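Local structure of glycosyltransferase (Streptomyces viridochromogenes, 2IUY) at residues 38-48 against 321-332; 145-153 against 254-264. The protein probably transfers a sugar from a nucleotide donor, as a retaining GT4-family glycosyltransferase involved in the biosynthesis of the antibiotic avilamycin A. All coordinates share one frame; numbering follows the deposited sequence.

Interaction 1: residues 38-48 against 321-332; sequences NLMDGLLELGH and HVTIAERYVEQY
His321 and Ala325 of the C-terminal helix press onto Gly42 of helix 31-45, where segments 38-45 and 321-332 cross at -78°, their axes approaching to 7.7 Å. In this GT-B fold the C-terminal helix returns to pack on the N-terminal Rossmann-like domain. The lack of a side chain at Gly42 makes the close crossing possible: Ala325 CB lies 3.5 Å from Gly42 C. His321 enters as a knob into the hole formed by Asn38, Asp41, Gly42 and Glu45. Its CG stands between the backbone N and the carbonyl carbon (chi1 72°), which lays the ring edge along the helix, with CD2 3.3 Å from Gly42 N. Next to it on the same edge, NE2 donates to Glu45 OE1 at 2.8 Å in a nearly straight bond (173°). The carboxylate receives it from above its own plane, while Val322 CG2 lies over one face of the imidazole, offset toward its rim.

Apolar branches fill the other side of the crossing. Leu46 CD1 reaches Ala325 CB, and Leu43 divides its methyls, CD2 meeting Val329 CG2 at 3.6 Å and CD1 approaching Tyr332 OH. Leu39 brings CD1 up to Tyr328 CD2, the two side chains crossing at about a right angle. Farther out, hydrogen bonds to Ser110 and His89 hold the hydroxyls of Tyr328 and Tyr332 against the N-terminal domain. Helix 31-45 gives way to a Schellman motif at Gly47, beyond which His48 bonds through ND1 to the backbone of Leu4 and brings NE2 to 3.8 Å from Val329 CG2.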
loop_
_atom_site.group_PDB
_atom_site.type_symbol
_atom_site.label_atom_id
_atom_site.label_comp_id
_atom_site.label_asym_id
_atom_site.label_seq_id
_atom_site.Cartn_x
_atom_site.Cartn_y
_atom_site.Cartn_z
ATOM N N ASN A 38 1.124 9.193 -2.289
ATOM C CA ASN A 38 -0.009 9.662 -1.547
ATOM C C ASN A 38 0.444 10.439 -0.295
ATOM O O ASN A 38 -0.132 11.511 0.044
ATOM C CB ASN A 38 -0.928 8.468 -1.126
ATOM C CG ASN A 38 -1.777 7.951 -2.279
ATOM O OD1 ASN A 38 -2.565 8.699 -2.887
ATOM N ND2 ASN A 38 -1.668 6.653 -2.547
ATOM N N LEU A 39 1.459 9.896 0.366
ATOM C CA LEU A 39 2.153 10.583 1.476
ATOM C C LEU A 39 2.700 11.951 1.057
ATOM O O LEU A 39 2.474 12.967 1.723
ATOM C CB LEU A 39 3.272 9.704 2.101
ATOM C CG LEU A 39 4.011 10.412 3.270
ATOM C CD1 LEU A 39 3.017 10.960 4.339
ATOM C CD2 LEU A 39 5.084 9.599 3.935
HETATM N N MSE A 40 3.435 11.941 -0.037
HETATM C CA MSE A 40 4.070 13.122 -0.582
HETATM C C MSE A 40 3.054 14.245 -0.882
HETATM O O MSE A 40 3.338 15.414 -0.670
HETATM C CB MSE A 40 4.785 12.683 -1.856
HETATM C CG MSE A 40 5.253 13.781 -2.750
HETATM SE SE MSE A 40 6.056 12.924 -4.323
HETATM C CE MSE A 40 4.407 12.598 -5.374
ATOM N N ASP A 41 1.895 13.871 -1.434
ATOM C CA ASP A 41 0.827 14.822 -1.777
ATOM C C ASP A 41 0.345 15.485 -0.496
ATOM O O ASP A 41 0.139 16.692 -0.454
ATOM C CB ASP A 41 -0.368 14.095 -2.396
ATOM C CG ASP A 41 -0.116 13.632 -3.811
ATOM O OD1 ASP A 41 0.991 13.872 -4.358
ATOM O OD2 ASP A 41 -1.050 13.000 -4.362
ATOM N N GLY A 42 0.147 14.688 0.550
ATOM C CA GLY A 42 -0.240 15.239 1.892
ATOM C C GLY A 42 0.743 16.288 2.424
ATOM O O GLY A 42 0.323 17.395 2.811
ATOM N N LEU A 43 2.033 15.935 2.443
ATOM C CA LEU A 43 3.107 16.767 2.963
ATOM C C LEU A 43 3.218 18.097 2.194
ATOM O O LEU A 43 3.385 19.108 2.796
ATOM C CB LEU A 43 4.450 16.012 2.891
ATOM C CG LEU A 43 4.563 14.826 3.869
ATOM C CD1 LEU A 43 5.766 14.010 3.561
ATOM C CD2 LEU A 43 4.546 15.366 5.367
ATOM N N LEU A 44 3.168 18.031 0.859
ATOM C CA LEU A 44 3.160 19.174 -0.017
ATOM C C LEU A 44 1.928 20.048 0.213
ATOM O O LEU A 44 2.032 21.273 0.191
ATOM C CB LEU A 44 3.239 18.707 -1.483
ATOM C CG LEU A 44 4.558 18.050 -1.962
ATOM C CD1 LEU A 44 4.361 17.451 -3.391
ATOM C CD2 LEU A 44 5.759 19.051 -1.892
ATOM N N GLU A 45 0.751 19.435 0.408
ATOM C CA GLU A 45 -0.468 20.207 0.635
ATOM C C GLU A 45 -0.365 20.943 1.962
ATOM O O GLU A 45 -0.922 22.048 2.130
ATOM C CB GLU A 45 -1.698 19.299 0.672
ATOM C CG GLU A 45 -2.946 19.901 0.017
ATOM C CD GLU A 45 -3.951 18.820 -0.391
ATOM O OE1 GLU A 45 -3.661 18.033 -1.326
ATOM O OE2 GLU A 45 -5.042 18.766 0.209
ATOM N N LEU A 46 0.315 20.321 2.916
ATOM C CA LEU A 46 0.574 20.964 4.224
ATOM C C LEU A 46 1.615 22.063 4.214
ATOM O O LEU A 46 1.802 22.703 5.236
ATOM C CB LEU A 46 0.971 19.929 5.278
ATOM C CG LEU A 46 -0.134 18.951 5.659
ATOM C CD1 LEU A 46 0.442 17.736 6.326
ATOM C CD2 LEU A 46 -1.267 19.620 6.517
ATOM N N GLY A 47 2.333 22.251 3.108
ATOM C CA GLY A 47 3.281 23.375 2.986
ATOM C C GLY A 47 4.745 23.008 3.170
ATOM O O GLY A 47 5.609 23.874 3.082
ATOM N N HIS A 48 5.025 21.713 3.386
ATOM C CA HIS A 48 6.412 21.191 3.510
ATOM C C HIS A 48 7.111 20.928 2.198
ATOM O O HIS A 48 6.464 20.730 1.163
ATOM C CB HIS A 48 6.418 19.949 4.404
ATOM C CG HIS A 48 5.734 20.205 5.714
ATOM N ND1 HIS A 48 6.260 21.051 6.656
ATOM C CD2 HIS A 48 4.508 19.853 6.168
ATOM C CE1 HIS A 48 5.433 21.134 7.681
ATOM N NE2 HIS A 48 4.358 20.424 7.407
ATOM N N HIS A 321 -5.043 11.551 2.731
ATOM C CA HIS A 321 -3.629 11.971 2.668
ATOM C C HIS A 321 -3.179 13.065 3.638
ATOM O O HIS A 321 -2.043 13.018 4.128
ATOM C CB HIS A 321 -3.195 12.298 1.229
ATOM C CG HIS A 321 -3.772 13.572 0.673
ATOM N ND1 HIS A 321 -5.128 13.826 0.618
ATOM C CD2 HIS A 321 -3.169 14.638 0.099
ATOM C CE1 HIS A 321 -5.333 15.003 0.058
ATOM N NE2 HIS A 321 -4.161 15.512 -0.270
ATOM N N VAL A 322 -4.046 14.051 3.900
ATOM C CA VAL A 322 -3.666 15.219 4.715
ATOM C C VAL A 322 -3.693 14.849 6.187
ATOM O O VAL A 322 -2.792 15.246 6.954
ATOM C CB VAL A 322 -4.583 16.499 4.399
ATOM C CG1 VAL A 322 -4.435 17.595 5.456
ATOM C CG2 VAL A 322 -4.279 17.077 3.001
ATOM N N THR A 323 -4.718 14.091 6.580
ATOM C CA THR A 323 -4.794 13.567 7.942
ATOM C C THR A 323 -3.590 12.679 8.302
ATOM O O THR A 323 -3.052 12.788 9.398
ATOM C CB THR A 323 -6.167 12.840 8.332
ATOM O OG1 THR A 323 -6.167 12.591 9.752
ATOM C CG2 THR A 323 -6.279 11.477 7.730
ATOM N N ILE A 324 -3.217 11.787 7.387
ATOM C CA ILE A 324 -2.074 10.891 7.598
ATOM C C ILE A 324 -0.751 11.650 7.533
ATOM O O ILE A 324 0.112 11.440 8.359
ATOM C CB ILE A 324 -2.036 9.769 6.554
ATOM C CG1 ILE A 324 -3.283 8.877 6.706
ATOM C CG2 ILE A 324 -0.696 8.937 6.670
ATOM C CD1 ILE A 324 -3.496 8.349 8.159
ATOM N N ALA A 325 -0.616 12.555 6.562
ATOM C CA ALA A 325 0.579 13.394 6.521
ATOM C C ALA A 325 0.771 14.198 7.816
ATOM O O ALA A 325 1.882 14.355 8.277
ATOM C CB ALA A 325 0.583 14.311 5.286
ATOM N N GLU A 326 -0.296 14.747 8.379
ATOM C CA GLU A 326 -0.142 15.553 9.590
ATOM C C GLU A 326 0.205 14.667 10.772
ATOM O O GLU A 326 0.978 15.036 11.602
ATOM C CB GLU A 326 -1.342 16.524 9.821
ATOM C CG GLU A 326 -2.647 15.932 10.310
ATOM C CD GLU A 326 -3.831 16.945 10.275
ATOM O OE1 GLU A 326 -3.601 18.130 9.887
ATOM O OE2 GLU A 326 -4.985 16.536 10.606
ATOM N N ARG A 327 -0.280 13.434 10.784
ATOM C CA ARG A 327 0.201 12.440 11.742
ATOM C C ARG A 327 1.700 12.160 11.658
ATOM O O ARG A 327 2.388 12.137 12.686
ATOM C CB ARG A 327 -0.637 11.133 11.685
ATOM C CG ARG A 327 -1.992 11.371 12.338
ATOM C CD ARG A 327 -2.939 10.284 12.010
ATOM N NE ARG A 327 -2.566 9.004 12.647
ATOM C CZ ARG A 327 -3.358 7.932 12.625
ATOM N NH1 ARG A 327 -4.560 8.006 12.022
ATOM N NH2 ARG A 327 -2.970 6.809 13.225
ATOM N N TYR A 328 2.205 11.968 10.458
ATOM C CA TYR A 328 3.660 11.893 10.299
ATOM C C TYR A 328 4.458 13.121 10.757
ATOM O O TYR A 328 5.453 12.955 11.431
ATOM C CB TYR A 328 4.035 11.541 8.858
ATOM C CG TYR A 328 3.897 10.081 8.600
ATOM C CD1 TYR A 328 4.740 9.179 9.244
ATOM C CD2 TYR A 328 2.914 9.583 7.720
ATOM C CE1 TYR A 328 4.660 7.818 8.991
ATOM C CE2 TYR A 328 2.804 8.222 7.473
ATOM C CZ TYR A 328 3.701 7.355 8.113
ATOM O OH TYR A 328 3.630 6.015 7.925
ATOM N N VAL A 329 4.003 14.332 10.393
ATOM C CA VAL A 329 4.662 15.563 10.821
ATOM C C VAL A 329 4.742 15.635 12.336
ATOM O O VAL A 329 5.775 16.035 12.886
ATOM C CB VAL A 329 3.959 16.817 10.219
ATOM C CG1 VAL A 329 4.544 18.143 10.791
ATOM C CG2 VAL A 329 4.065 16.806 8.677
ATOM N N GLU A 330 3.669 15.244 13.012
ATOM C CA GLU A 330 3.665 15.182 14.474
ATOM C C GLU A 330 4.823 14.308 14.959
ATOM O O GLU A 330 5.507 14.699 15.889
ATOM C CB GLU A 330 2.289 14.684 15.012
ATOM C CG GLU A 330 2.153 14.677 16.555
ATOM C CD GLU A 330 0.910 13.935 17.083
ATOM O OE1 GLU A 330 0.170 13.277 16.284
ATOM O OE2 GLU A 330 0.685 14.006 18.328
ATOM N N GLN A 331 5.045 13.146 14.326
ATOM C CA GLN A 331 6.199 12.265 14.635
ATOM C C GLN A 331 7.544 12.848 14.212
ATOM O O GLN A 331 8.507 12.703 14.907
ATOM C CB GLN A 331 6.021 10.847 14.037
ATOM C CG GLN A 331 4.740 10.113 14.489
ATOM C CD GLN A 331 4.603 10.086 16.024
ATOM O OE1 GLN A 331 5.592 9.933 16.717
ATOM N NE2 GLN A 331 3.386 10.260 16.541
ATOM N N TYR A 332 7.614 13.519 13.083
ATOM C CA TYR A 332 8.827 14.272 12.736
ATOM C C TYR A 332 9.210 15.264 13.831
ATOM O O TYR A 332 10.361 15.334 14.209
ATOM C CB TYR A 332 8.666 15.076 11.431
ATOM C CG TYR A 332 8.261 14.312 10.160
ATOM C CD1 TYR A 332 8.243 12.905 10.088
ATOM C CD2 TYR A 332 7.892 15.029 9.014
ATOM C CE1 TYR A 332 7.875 12.250 8.854
ATOM C CE2 TYR A 332 7.531 14.395 7.849
ATOM C CZ TYR A 332 7.527 13.014 7.769
ATOM O OH TYR A 332 7.121 12.452 6.545
#

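Interaction 2: residues 145-153 against 254-264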
loop_
_atom_site.group_PDB
_atom_site.type_symbol
_atom_site.label_atom_id
_atom_site.label_comp_id
_atom_site.label_asym_id
_atom_site.label_seq_id
_atom_site.Cartn_x
_atom_site.Cartn_y
_atom_site.Cartn_z
ATOM N N ILE A 145 -1.815 3.345 5.902
ATOM C CA ILE A 145 -1.515 3.829 4.544
ATOM C C ILE A 145 -2.485 4.945 4.139
ATOM O O ILE A 145 -3.711 4.806 4.309
ATOM C CB ILE A 145 -1.505 2.690 3.514
ATOM C CG1 ILE A 145 -0.350 1.688 3.794
ATOM C CG2 ILE A 145 -1.481 3.224 2.122
ATOM C CD1 ILE A 145 -0.516 0.386 2.996
ATOM N N PRO A 146 -1.925 6.074 3.647
ATOM C CA PRO A 146 -2.705 7.215 3.191
ATOM C C PRO A 146 -3.173 7.042 1.753
ATOM O O PRO A 146 -2.577 6.290 0.972
ATOM C CB PRO A 146 -1.680 8.365 3.240
ATOM C CG PRO A 146 -0.383 7.747 2.930
ATOM C CD PRO A 146 -0.473 6.332 3.547
ATOM N N VAL A 147 -4.223 7.765 1.422
ATOM C CA VAL A 147 -4.704 7.800 0.090
ATOM C C VAL A 147 -5.117 9.263 -0.223
ATOM O O VAL A 147 -5.770 9.917 0.587
ATOM C CB VAL A 147 -5.820 6.704 -0.074
ATOM C CG1 VAL A 147 -7.167 7.036 0.605
ATOM C CG2 VAL A 147 -5.891 6.258 -1.437
ATOM N N ASP A 148 -4.693 9.771 -1.383
ATOM C CA ASP A 148 -5.115 11.089 -1.873
ATOM C C ASP A 148 -6.269 10.896 -2.862
ATOM O O ASP A 148 -6.060 10.396 -4.002
ATOM C CB ASP A 148 -3.913 11.774 -2.543
ATOM C CG ASP A 148 -4.232 13.159 -3.116
ATOM O OD1 ASP A 148 -5.353 13.700 -2.931
ATOM O OD2 ASP A 148 -3.314 13.720 -3.761
ATOM N N PRO A 149 -7.478 11.318 -2.455
ATOM C CA PRO A 149 -8.629 11.155 -3.323
ATOM C C PRO A 149 -8.439 11.749 -4.708
ATOM O O PRO A 149 -9.009 11.193 -5.660
ATOM C CB PRO A 149 -9.778 11.849 -2.577
ATOM C CG PRO A 149 -9.286 12.031 -1.142
ATOM C CD PRO A 149 -7.802 11.932 -1.153
ATOM N N ALA A 150 -7.640 12.818 -4.844
ATOM C CA ALA A 150 -7.385 13.444 -6.161
ATOM C C ALA A 150 -6.734 12.470 -7.120
ATOM O O ALA A 150 -6.831 12.627 -8.314
ATOM C CB ALA A 150 -6.513 14.750 -6.038
ATOM N N ARG A 151 -6.047 11.464 -6.607
ATOM C CA ARG A 151 -5.380 10.485 -7.468
ATOM C C ARG A 151 -6.334 9.389 -7.932
ATOM O O ARG A 151 -5.944 8.556 -8.758
ATOM C CB ARG A 151 -4.171 9.848 -6.763
ATOM C CG ARG A 151 -2.953 10.769 -6.664
ATOM C CD ARG A 151 -1.614 10.021 -6.542
ATOM N NE ARG A 151 -0.514 10.980 -6.330
ATOM C CZ ARG A 151 0.289 11.515 -7.263
ATOM N NH1 ARG A 151 0.172 11.208 -8.548
ATOM N NH2 ARG A 151 1.230 12.396 -6.900
ATOM N N TYR A 152 -7.543 9.363 -7.368
ATOM C CA TYR A 152 -8.512 8.296 -7.640
ATOM C C TYR A 152 -9.786 8.856 -8.246
ATOM O O TYR A 152 -10.027 10.086 -8.230
ATOM C CB TYR A 152 -8.784 7.424 -6.384
ATOM C CG TYR A 152 -7.473 6.788 -5.939
ATOM C CD1 TYR A 152 -7.042 5.548 -6.453
ATOM C CD2 TYR A 152 -6.613 7.484 -5.085
ATOM C CE1 TYR A 152 -5.792 5.021 -6.086
ATOM C CE2 TYR A 152 -5.383 6.967 -4.730
ATOM C CZ TYR A 152 -4.987 5.756 -5.220
ATOM O OH TYR A 152 -3.752 5.318 -4.814
ATOM N N ARG A 153 -10.592 7.946 -8.788
ATOM C CA ARG A 153 -11.868 8.332 -9.343
ATOM C C ARG A 153 -12.804 8.778 -8.222
ATOM O O ARG A 153 -12.869 8.168 -7.134
ATOM C CB ARG A 153 -12.498 7.206 -10.161
ATOM C CG ARG A 153 -11.719 6.745 -11.358
ATOM C CD ARG A 153 -11.728 7.727 -12.534
ATOM N NE ARG A 153 -10.901 7.191 -13.619
ATOM C CZ ARG A 153 -9.777 7.743 -14.073
ATOM N NH1 ARG A 153 -9.342 8.909 -13.592
ATOM N NH2 ARG A 153 -9.105 7.148 -15.069
ATOM N N GLY A 254 -0.010 -3.446 5.593
ATOM C CA GLY A 254 -0.869 -2.301 5.422
ATOM C C GLY A 254 -1.906 -2.341 4.306
ATOM O O GLY A 254 -2.911 -1.597 4.370
ATOM N N ALA A 255 -1.689 -3.183 3.288
ATOM C CA ALA A 255 -2.699 -3.453 2.249
ATOM C C ALA A 255 -3.257 -2.186 1.599
ATOM O O ALA A 255 -4.397 -1.789 1.811
ATOM C CB ALA A 255 -3.845 -4.335 2.779
ATOM N N THR A 256 -2.412 -1.552 0.820
ATOM C CA THR A 256 -2.727 -0.316 0.142
ATOM C C THR A 256 -4.021 -0.458 -0.701
ATOM O O THR A 256 -4.811 0.469 -0.789
ATOM C CB THR A 256 -1.502 0.093 -0.744
ATOM O OG1 THR A 256 -1.681 1.444 -1.257
ATOM C CG2 THR A 256 -1.335 -0.886 -1.890
ATOM N N VAL A 257 -4.265 -1.646 -1.269
ATOM C CA VAL A 257 -5.449 -1.841 -2.142
ATOM C C VAL A 257 -6.763 -1.571 -1.407
ATOM O O VAL A 257 -7.732 -1.210 -2.033
ATOM C CB VAL A 257 -5.506 -3.279 -2.784
ATOM C CG1 VAL A 257 -6.022 -4.350 -1.760
ATOM C CG2 VAL A 257 -6.327 -3.260 -4.088
ATOM N N VAL A 258 -6.773 -1.727 -0.080
ATOM C CA VAL A 258 -7.982 -1.476 0.718
ATOM C C VAL A 258 -8.401 0.015 0.656
ATOM O O VAL A 258 -9.571 0.343 0.362
ATOM C CB VAL A 258 -7.822 -1.949 2.203
ATOM C CG1 VAL A 258 -9.077 -1.562 3.090
ATOM C CG2 VAL A 258 -7.630 -3.457 2.294
ATOM N N SER A 259 -7.443 0.907 0.945
ATOM C CA SER A 259 -7.704 2.350 0.927
ATOM C C SER A 259 -7.978 2.830 -0.488
ATOM O O SER A 259 -8.806 3.727 -0.698
ATOM C CB SER A 259 -6.553 3.154 1.600
ATOM O OG SER A 259 -5.333 2.889 0.928
ATOM N N GLU A 260 -7.293 2.216 -1.457
ATOM C CA GLU A 260 -7.459 2.513 -2.892
ATOM C C GLU A 260 -8.840 2.156 -3.413
ATOM O O GLU A 260 -9.461 2.972 -4.072
ATOM C CB GLU A 260 -6.371 1.833 -3.730
ATOM C CG GLU A 260 -5.043 2.510 -3.413
ATOM C CD GLU A 260 -3.921 2.131 -4.318
ATOM O OE1 GLU A 260 -3.573 0.944 -4.342
ATOM O OE2 GLU A 260 -3.374 3.049 -4.995
ATOM N N ALA A 261 -9.300 0.942 -3.129
ATOM C CA ALA A 261 -10.645 0.553 -3.508
ATOM C C ALA A 261 -11.655 1.503 -2.898
ATOM O O ALA A 261 -12.474 2.053 -3.593
ATOM C CB ALA A 261 -10.917 -0.943 -3.106
ATOM N N ALA A 262 -11.584 1.720 -1.584
ATOM C CA ALA A 262 -12.650 2.424 -0.896
ATOM C C ALA A 262 -12.710 3.896 -1.303
ATOM O O ALA A 262 -13.792 4.446 -1.562
ATOM C CB ALA A 262 -12.480 2.270 0.623
ATOM N N VAL A 263 -11.573 4.546 -1.398
ATOM C CA VAL A 263 -11.581 5.952 -1.856
ATOM C C VAL A 263 -12.059 6.038 -3.324
ATOM O O VAL A 263 -12.471 7.106 -3.780
ATOM C CB VAL A 263 -10.230 6.580 -1.707
ATOM C CG1 VAL A 263 -9.366 6.254 -2.959
ATOM C CG2 VAL A 263 -10.360 8.084 -1.558
ATOM N N SER A 264 -11.992 4.924 -4.062
ATOM C CA SER A 264 -12.552 4.899 -5.429
ATOM C C SER A 264 -14.029 4.494 -5.401
ATOM O O SER A 264 -14.613 4.252 -6.456
ATOM C CB SER A 264 -11.805 3.937 -6.357
ATOM O OG SER A 264 -10.407 4.182 -6.356
HETATM O O HOH W 1 -3.294 0.586 6.074
HETATM O O HOH W 2 -1.426 4.433 -0.996
HETATM O O HOH W 3 -9.906 4.921 -8.946
#
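Tyr152 swings CG anti to its carbonyl carbon (chi1 -60°), and Glu260 does the same before extending beyond CG, so that phenol and carboxylate converge beside helix 256-263. This helix belongs to the C-terminal Rossmann-like domain of the GT-B fold and carries Thr256, Val257 and Glu260 of the UDP site; the 145-153 segment runs along it in extended form, interrupted by a 3-10 turn at 149-151. Tyr152 OH donates to Glu260 OE2, although the modelled 2.3 Å is doubtfully short; ring and carboxylate planes stand 77° apart. A salt bridge from OE1 to Arg225, another UDP-site residue, gives the carboxylate a second hold.

Val263 is the apolar centre: CG1 meets Tyr152 CG at 3.6 Å and, tip to tip, Val147 CG2, while CG2 packs against Pro149. Just before the helix, Ile145 CD1 lies 3.3 Å from Gly254 C. Three waters bridge the segments, one joining the backbone atoms Ile145 N and Gly254 O and one lying between Pro146 O and the Thr256 hydroxyl, OG1. The third accepts from Arg153 N and donates to Ser264 OG at 2.7 Å, and that hydroxyl in turn donates to Glu260 O.

Interactions 1 and 2 have centres about 15 Å apart and meet at the junction of the two Rossmann-like domains. Along the chain the order is 38-48, 145-153, 254-264, 321-332, so both segments of interaction 2 fall between those of interaction 1. Helix 31-45 flanks the N-terminal parallel sheet, whereas helix 256-263 belongs to the C-terminal domain; the 145-153 segment bridges them. Asn38 OD1 accepts a probable hydrogen bond from Asp148 N (2.8 Å), and Asp41 of interaction 1 forms a salt bridge with Arg151 of interaction 2. Helix 308-319 touches Pro149 and Ser259 just before the chain enters helix 321-336. Together the contacts connect the UDP-site helix to the N-terminal domain.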